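Local coordinates for protein putative ADP-Ribosyltransferase Scabin (Streptomyces scabiei 87.22, PDB 5EWY) that probably transfers ADP-ribose from NAD+ to DNA, acting as a toxin of the mono-ADP-ribosyltransferase family, and here holds an inhibitor in its active-site cleft, at residues 105-110 with 158-163; 101-106 with 143-148. All coordinates share one frame; numbering follows the deposited sequence.

Contact 1 (105-110 with 158-163). With 5TQ (4-(8-fluoranyl-6-oxidanylidene-1,3,4,5-tetrahydrobenzo[c][1,6]naphthyridin-2-yl)butanoic acid), chain B.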
loop_
_atom_site.group_PDB
_atom_site.type_symbol
_atom_site.label_atom_id
_atom_site.label_comp_id
_atom_site.label_asym_id
_atom_site.label_seq_id
_atom_site.Cartn_x
_atom_site.Cartn_y
_atom_site.Cartn_z
ATOM N N SER A 105 -7.744 2.972 14.817
ATOM C CA SER A 105 -9.138 2.588 14.596
ATOM C C SER A 105 -9.286 1.837 13.280
ATOM O O SER A 105 -9.942 0.796 13.227
ATOM C CB SER A 105 -10.049 3.821 14.595
ATOM O OG SER A 105 -10.077 4.471 15.848
ATOM N N TYR A 106 -8.655 2.347 12.214
ATOM C CA TYR A 106 -8.774 1.753 10.882
ATOM C C TYR A 106 -8.183 0.347 10.853
ATOM O O TYR A 106 -8.764 -0.572 10.262
ATOM C CB TYR A 106 -8.042 2.656 9.881
ATOM C CG TYR A 106 -7.725 2.016 8.545
ATOM C CD1 TYR A 106 -8.736 1.726 7.643
ATOM C CD2 TYR A 106 -6.414 1.720 8.177
ATOM C CE1 TYR A 106 -8.464 1.147 6.421
ATOM C CE2 TYR A 106 -6.132 1.138 6.956
ATOM C CZ TYR A 106 -7.165 0.854 6.079
ATOM O OH TYR A 106 -6.914 0.274 4.854
ATOM N N VAL A 107 -7.048 0.158 11.523
ATOM C CA VAL A 107 -6.382 -1.142 11.566
ATOM C C VAL A 107 -7.200 -2.160 12.349
ATOM O O VAL A 107 -7.257 -3.347 11.988
ATOM C CB VAL A 107 -4.982 -0.965 12.176
ATOM C CG1 VAL A 107 -4.370 -2.324 12.588
ATOM C CG2 VAL A 107 -4.080 -0.222 11.193
ATOM N N LEU A 108 -7.796 -1.738 13.460
ATOM C CA LEU A 108 -8.482 -2.677 14.333
ATOM C C LEU A 108 -9.876 -3.012 13.822
ATOM O O LEU A 108 -10.322 -4.156 13.941
ATOM C CB LEU A 108 -8.594 -2.098 15.746
ATOM C CG LEU A 108 -9.061 -3.119 16.783
ATOM C CD1 LEU A 108 -7.970 -4.134 17.050
ATOM C CD2 LEU A 108 -9.482 -2.437 18.076
ATOM N N VAL A 109 -10.578 -2.030 13.266
ATOM C CA VAL A 109 -11.987 -2.154 12.905
ATOM C C VAL A 109 -12.121 -1.685 11.471
ATOM O O VAL A 109 -12.051 -0.480 11.201
ATOM C CB VAL A 109 -12.892 -1.321 13.825
ATOM C CG1 VAL A 109 -14.332 -1.362 13.333
ATOM C CG2 VAL A 109 -12.803 -1.833 15.244
ATOM N N ASN A 110 -12.313 -2.628 10.550
ATOM C CA ASN A 110 -12.440 -2.281 9.141
ATOM C C ASN A 110 -13.549 -1.252 8.970
ATOM O O ASN A 110 -14.684 -1.462 9.414
ATOM C CB ASN A 110 -12.736 -3.540 8.319
ATOM C CG ASN A 110 -12.681 -3.291 6.821
ATOM O OD1 ASN A 110 -12.145 -2.279 6.363
ATOM N ND2 ASN A 110 -13.230 -4.221 6.048
ATOM N N GLN A 158 1.164 -7.696 10.301
ATOM C CA GLN A 158 0.893 -7.311 8.929
ATOM C C GLN A 158 1.914 -6.319 8.380
ATOM O O GLN A 158 1.897 -6.043 7.173
ATOM C CB GLN A 158 -0.476 -6.654 8.811
ATOM C CG GLN A 158 -1.655 -7.509 9.168
ATOM C CD GLN A 158 -2.944 -6.779 8.831
ATOM O OE1 GLN A 158 -3.189 -5.634 9.295
ATOM N NE2 GLN A 158 -3.760 -7.407 8.009
ATOM N N VAL A 159 2.752 -5.742 9.247
ATOM C CA VAL A 159 3.809 -4.805 8.861
ATOM C C VAL A 159 3.321 -3.847 7.773
ATOM O O VAL A 159 3.886 -3.742 6.667
ATOM C CB VAL A 159 5.152 -5.502 8.563
ATOM C CG1 VAL A 159 5.699 -6.144 9.814
ATOM C CG2 VAL A 159 5.035 -6.514 7.434
ATOM N N GLU A 160 2.284 -3.100 8.121
ATOM C CA GLU A 160 1.490 -2.308 7.196
ATOM C C GLU A 160 2.120 -0.943 6.961
ATOM O O GLU A 160 2.709 -0.334 7.862
ATOM C CB GLU A 160 0.078 -2.132 7.760
ATOM C CG GLU A 160 -0.843 -1.391 6.839
ATOM C CD GLU A 160 -2.244 -1.271 7.361
ATOM O OE1 GLU A 160 -2.568 -1.960 8.349
ATOM O OE2 GLU A 160 -3.004 -0.478 6.762
ATOM N N VAL A 161 1.948 -0.461 5.739
ATOM C CA VAL A 161 2.222 0.916 5.351
ATOM C C VAL A 161 0.918 1.452 4.764
ATOM O O VAL A 161 0.375 0.894 3.793
ATOM C CB VAL A 161 3.382 1.014 4.344
ATOM C CG1 VAL A 161 3.595 2.469 3.894
ATOM C CG2 VAL A 161 4.681 0.439 4.931
ATOM N N ALA A 162 0.406 2.529 5.354
ATOM C CA ALA A 162 -0.882 3.090 4.963
ATOM C C ALA A 162 -0.674 4.341 4.120
ATOM O O ALA A 162 -0.049 5.309 4.577
ATOM C CB ALA A 162 -1.691 3.453 6.200
ATOM N N PHE A 163 -1.217 4.339 2.901
ATOM C CA PHE A 163 -1.022 5.449 1.978
ATOM C C PHE A 163 -2.197 6.414 2.041
ATOM O O PHE A 163 -3.285 6.098 1.528
ATOM C CB PHE A 163 -0.802 4.953 0.545
ATOM C CG PHE A 163 0.607 4.522 0.314
ATOM C CD1 PHE A 163 1.565 5.430 -0.100
ATOM C CD2 PHE A 163 1.005 3.226 0.619
ATOM C CE1 PHE A 163 2.884 5.048 -0.252
ATOM C CE2 PHE A 163 2.317 2.834 0.481
ATOM C CZ PHE A 163 3.265 3.739 0.050
HETATM N N12 5TQ B . -8.221 -4.991 3.236
HETATM C C13 5TQ B . -8.234 -5.500 2.004
HETATM C C15 5TQ B . -9.510 -4.680 3.934
HETATM C C17 5TQ B . -10.701 -2.741 2.798
HETATM C C01 5TQ B . -2.122 -5.180 3.960
HETATM C C02 5TQ B . -2.054 -4.710 5.264
HETATM C C03 5TQ B . -3.209 -4.378 5.965
HETATM C C04 5TQ B . -4.445 -4.497 5.345
HETATM C C05 5TQ B . -4.545 -4.992 4.030
HETATM C C06 5TQ B . -3.364 -5.316 3.339
HETATM C C07 5TQ B . -3.450 -5.842 1.983
HETATM C C08 5TQ B . -5.817 -5.132 3.362
HETATM C C09 5TQ B . -5.804 -5.639 2.032
HETATM N N10 5TQ B . -4.653 -5.951 1.388
HETATM C C11 5TQ B . -7.068 -4.844 3.927
HETATM C C14 5TQ B . -7.079 -5.787 1.353
HETATM C C16 5TQ B . -10.672 -4.234 3.057
HETATM C C18 5TQ B . -9.834 -2.370 1.613
HETATM O O19 5TQ B . -2.408 -6.153 1.349
HETATM F F20 5TQ B . -0.863 -4.593 5.852
HETATM O O21 5TQ B . -10.283 -1.568 0.752
HETATM O O22 5TQ B . -8.698 -2.865 1.504
#
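Tyr-106 and Val-107 of helix 103-108 press on the carboxylate of Glu-160 in a small, buried side-chain contact between that helix and the start of strand 160-164, at the wall of the inhibitor pocket. The tyrosine brings the edge of its ring: CE2 lies 3.5 Å from Glu-160 OE2, which sits near the ring plane, with ring and carboxylate planes 63° apart. The second oxygen, Glu-160 OE1, is met by methyl CG2 of Val-107 at 3.7 Å. No hydrogen bond spans the two segments directly. Instead Ser-117 OG, on the adjoining strand 115-119, is hydrogen-bonded both to Tyr-106 OH and to Glu-160 OE2, linking the phenol and the acid at second hand. Glu-160 reaches this place fully extended, with CG anti to the backbone N (chi1 -177°). Gln-158, Val-159 and Glu-160 match the Gln-x-Glu signature of ADP-ribosyltransferases, whose glutamate is the catalytic residue in relatives. Both polar residues of the signature grip the fluorinated ring of 5TQ near C03, from opposite sides of its plane: Gln-158 CD lies 3.7 Å from C03 and Glu-160 CD 3.5 Å. The fluorine F20 is 3.3 Å from Glu-160 CB and 3.4 Å from Gln-158 O. Beyond the helix, in the following loop, the poorly ordered Asn-110 only brushes the butanoic acid tail, its OD1 3.9 Å from C17.

Contact 2 (101-106 with 143-148)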
loop_
_atom_site.group_PDB
_atom_site.type_symbol
_atom_site.label_atom_id
_atom_site.label_comp_id
_atom_site.label_asym_id
_atom_site.label_seq_id
_atom_site.Cartn_x
_atom_site.Cartn_y
_atom_site.Cartn_z
ATOM N N TYR A 101 -9.799 8.694 9.825
ATOM C CA TYR A 101 -8.413 9.142 9.774
ATOM C C TYR A 101 -7.571 8.599 10.916
ATOM O O TYR A 101 -6.344 8.706 10.861
ATOM C CB TYR A 101 -8.347 10.677 9.781
ATOM C CG TYR A 101 -8.394 11.282 8.400
ATOM C CD1 TYR A 101 -9.591 11.400 7.718
ATOM C CD2 TYR A 101 -7.235 11.711 7.769
ATOM C CE1 TYR A 101 -9.640 11.953 6.448
ATOM C CE2 TYR A 101 -7.275 12.261 6.503
ATOM C CZ TYR A 101 -8.479 12.375 5.845
ATOM O OH TYR A 101 -8.540 12.923 4.583
ATOM N N ASP A 102 -8.175 8.022 11.953
ATOM C CA ASP A 102 -7.370 7.459 13.031
ATOM C C ASP A 102 -6.834 6.096 12.617
ATOM O O ASP A 102 -7.601 5.180 12.301
ATOM C CB ASP A 102 -8.125 7.341 14.345
ATOM C CG ASP A 102 -7.218 6.855 15.456
ATOM O OD1 ASP A 102 -6.377 7.658 15.923
ATOM O OD2 ASP A 102 -7.313 5.671 15.834
ATOM N N ILE A 103 -5.510 5.964 12.641
ATOM C CA ILE A 103 -4.869 4.774 12.090
ATOM C C ILE A 103 -5.177 3.549 12.934
ATOM O O ILE A 103 -5.478 2.473 12.401
ATOM C CB ILE A 103 -3.363 5.013 11.948
ATOM C CG1 ILE A 103 -3.119 5.949 10.760
ATOM C CG2 ILE A 103 -2.613 3.687 11.749
ATOM C CD1 ILE A 103 -1.869 6.682 10.855
ATOM N N GLU A 104 -5.075 3.678 14.261
ATOM C CA GLU A 104 -5.357 2.541 15.129
ATOM C C GLU A 104 -6.785 2.045 14.924
ATOM O O GLU A 104 -7.026 0.834 14.850
ATOM C CB GLU A 104 -5.124 2.946 16.588
ATOM C CG GLU A 104 -4.919 1.791 17.529
ATOM C CD GLU A 104 -4.764 2.224 18.971
ATOM O OE1 GLU A 104 -4.947 3.431 19.303
ATOM O OE2 GLU A 104 -4.461 1.337 19.797
ATOM N N SER A 105 -7.744 2.972 14.817
ATOM C CA SER A 105 -9.138 2.588 14.596
ATOM C C SER A 105 -9.286 1.837 13.280
ATOM O O SER A 105 -9.942 0.796 13.227
ATOM C CB SER A 105 -10.049 3.821 14.595
ATOM O OG SER A 105 -10.077 4.471 15.848
ATOM N N TYR A 106 -8.655 2.347 12.214
ATOM C CA TYR A 106 -8.774 1.753 10.882
ATOM C C TYR A 106 -8.183 0.347 10.853
ATOM O O TYR A 106 -8.764 -0.572 10.262
ATOM C CB TYR A 106 -8.042 2.656 9.881
ATOM C CG TYR A 106 -7.725 2.016 8.545
ATOM C CD1 TYR A 106 -8.736 1.726 7.643
ATOM C CD2 TYR A 106 -6.414 1.720 8.177
ATOM C CE1 TYR A 106 -8.464 1.147 6.421
ATOM C CE2 TYR A 106 -6.132 1.138 6.956
ATOM C CZ TYR A 106 -7.165 0.854 6.079
ATOM O OH TYR A 106 -6.914 0.274 4.854
ATOM N N VAL A 143 2.485 5.983 5.522
ATOM C CA VAL A 143 2.597 5.993 6.975
ATOM C C VAL A 143 2.981 4.590 7.437
ATOM O O VAL A 143 2.256 3.622 7.185
ATOM C CB VAL A 143 1.276 6.434 7.626
ATOM C CG1 VAL A 143 1.422 6.413 9.131
ATOM C CG2 VAL A 143 0.850 7.823 7.134
ATOM N N ASP A 144 4.107 4.472 8.133
ATOM C CA ASP A 144 4.529 3.187 8.678
ATOM C C ASP A 144 3.691 2.910 9.920
ATOM O O ASP A 144 3.834 3.577 10.947
ATOM C CB ASP A 144 6.028 3.202 8.973
ATOM C CG ASP A 144 6.546 1.850 9.413
ATOM O OD1 ASP A 144 5.898 1.219 10.268
ATOM O OD2 ASP A 144 7.606 1.406 8.920
ATOM N N VAL A 145 2.791 1.930 9.821
ATOM C CA VAL A 145 1.794 1.738 10.865
ATOM C C VAL A 145 2.458 1.378 12.185
ATOM O O VAL A 145 2.155 1.965 13.226
ATOM C CB VAL A 145 0.751 0.695 10.439
ATOM C CG1 VAL A 145 -0.128 0.256 11.641
ATOM C CG2 VAL A 145 -0.142 1.260 9.365
ATOM N N ASN A 146 3.343 0.382 12.178
ATOM C CA ASN A 146 3.927 -0.055 13.442
ATOM C C ASN A 146 4.825 1.015 14.061
ATOM O O ASN A 146 4.917 1.101 15.292
ATOM C CB ASN A 146 4.672 -1.371 13.275
ATOM C CG ASN A 146 3.746 -2.528 13.019
ATOM O OD1 ASN A 146 2.512 -2.379 13.006
ATOM N ND2 ASN A 146 4.324 -3.698 12.813
ATOM N N LYS A 147 5.472 1.851 13.244
ATOM C CA LYS A 147 6.251 2.951 13.804
ATOM C C LYS A 147 5.352 4.034 14.380
ATOM O O LYS A 147 5.772 4.774 15.278
ATOM C CB LYS A 147 7.170 3.560 12.743
ATOM C CG LYS A 147 8.315 2.671 12.330
ATOM C CD LYS A 147 9.244 3.403 11.370
ATOM C CE LYS A 147 10.312 2.486 10.793
ATOM N NZ LYS A 147 11.103 1.823 11.861
ATOM N N THR A 148 4.132 4.156 13.861
ATOM C CA THR A 148 3.176 5.170 14.289
ATOM C C THR A 148 2.352 4.738 15.491
ATOM O O THR A 148 2.145 5.547 16.397
ATOM C CB THR A 148 2.256 5.502 13.108
ATOM O OG1 THR A 148 3.064 5.972 12.024
ATOM C CG2 THR A 148 1.222 6.560 13.454
#
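Ile-103 reaches from the first turn of helix 103-108 to Val-143, Val-145 and Thr-148, and its side chain carries the whole contact. From CB, which points toward the other segment, the chain forks. The short branch, CG2, stands anti to the backbone N and faces methyl CG2 of Val-145 at 4.2 Å. CG1, anti to the carbonyl carbon (chi1 -74°), carries the tip CD1, which meets two methyls ahead of it: Val-143 CG1 at 3.7 Å and Thr-148 CG2 at 4.0 Å, the threonine side chain lying at about a right angle to that of the isoleucine. The junction is thus purely apolar, one isoleucine against a strand valine and two residues of the helix that follows directly. In Thr-148 the methyl is anti to the backbone N and the hydroxyl beside it (chi1 -59°); OG1 donates to Asp-144 O over 2.7 Å, from above the carbonyl plane. That oxygen also accepts from Thr-148 N, and OG1 is also paired with Val-67 N. Both helices have an aspartate N-cap. Asp-102 OD2 takes Ser-105 N at 2.9 Å on its anti side, while Asp-144 OD1 takes Lys-147 N at 3.1 Å from above the carboxylate plane. The contact therefore seats the beginning of helix 103-108 against helix 145-149 and strand 143-144, an outer strand of the three-stranded sheet beside 160-164, with Ile-62 of a loop also touching Ile-103.

In the fold
After strand 75-79 and helix 83-89 the chain enters helix 103-108, where the first segments of the two contacts overlap at Ser-105 and Tyr-106; contact 2 uses Ile-103, contact 1 Tyr-106 and Val-107. Strands 115-119 and 133-137 follow before strand 143-144 and helix 145-149 return to Ile-103, closing contact 2 over 36 residues. Contact 1 starts later and ends later, at strand 160-164, closing over 47, so the two connections cross rather than nest. Their later segments are sheet neighbours: Ala-162 O probably accepts from Val-143 N, and Glu-160 O from Val-145 N. Together they fasten helix 103-108 to two adjoining strands and to helix 145-149, with the inhibitor pocket at contact 1.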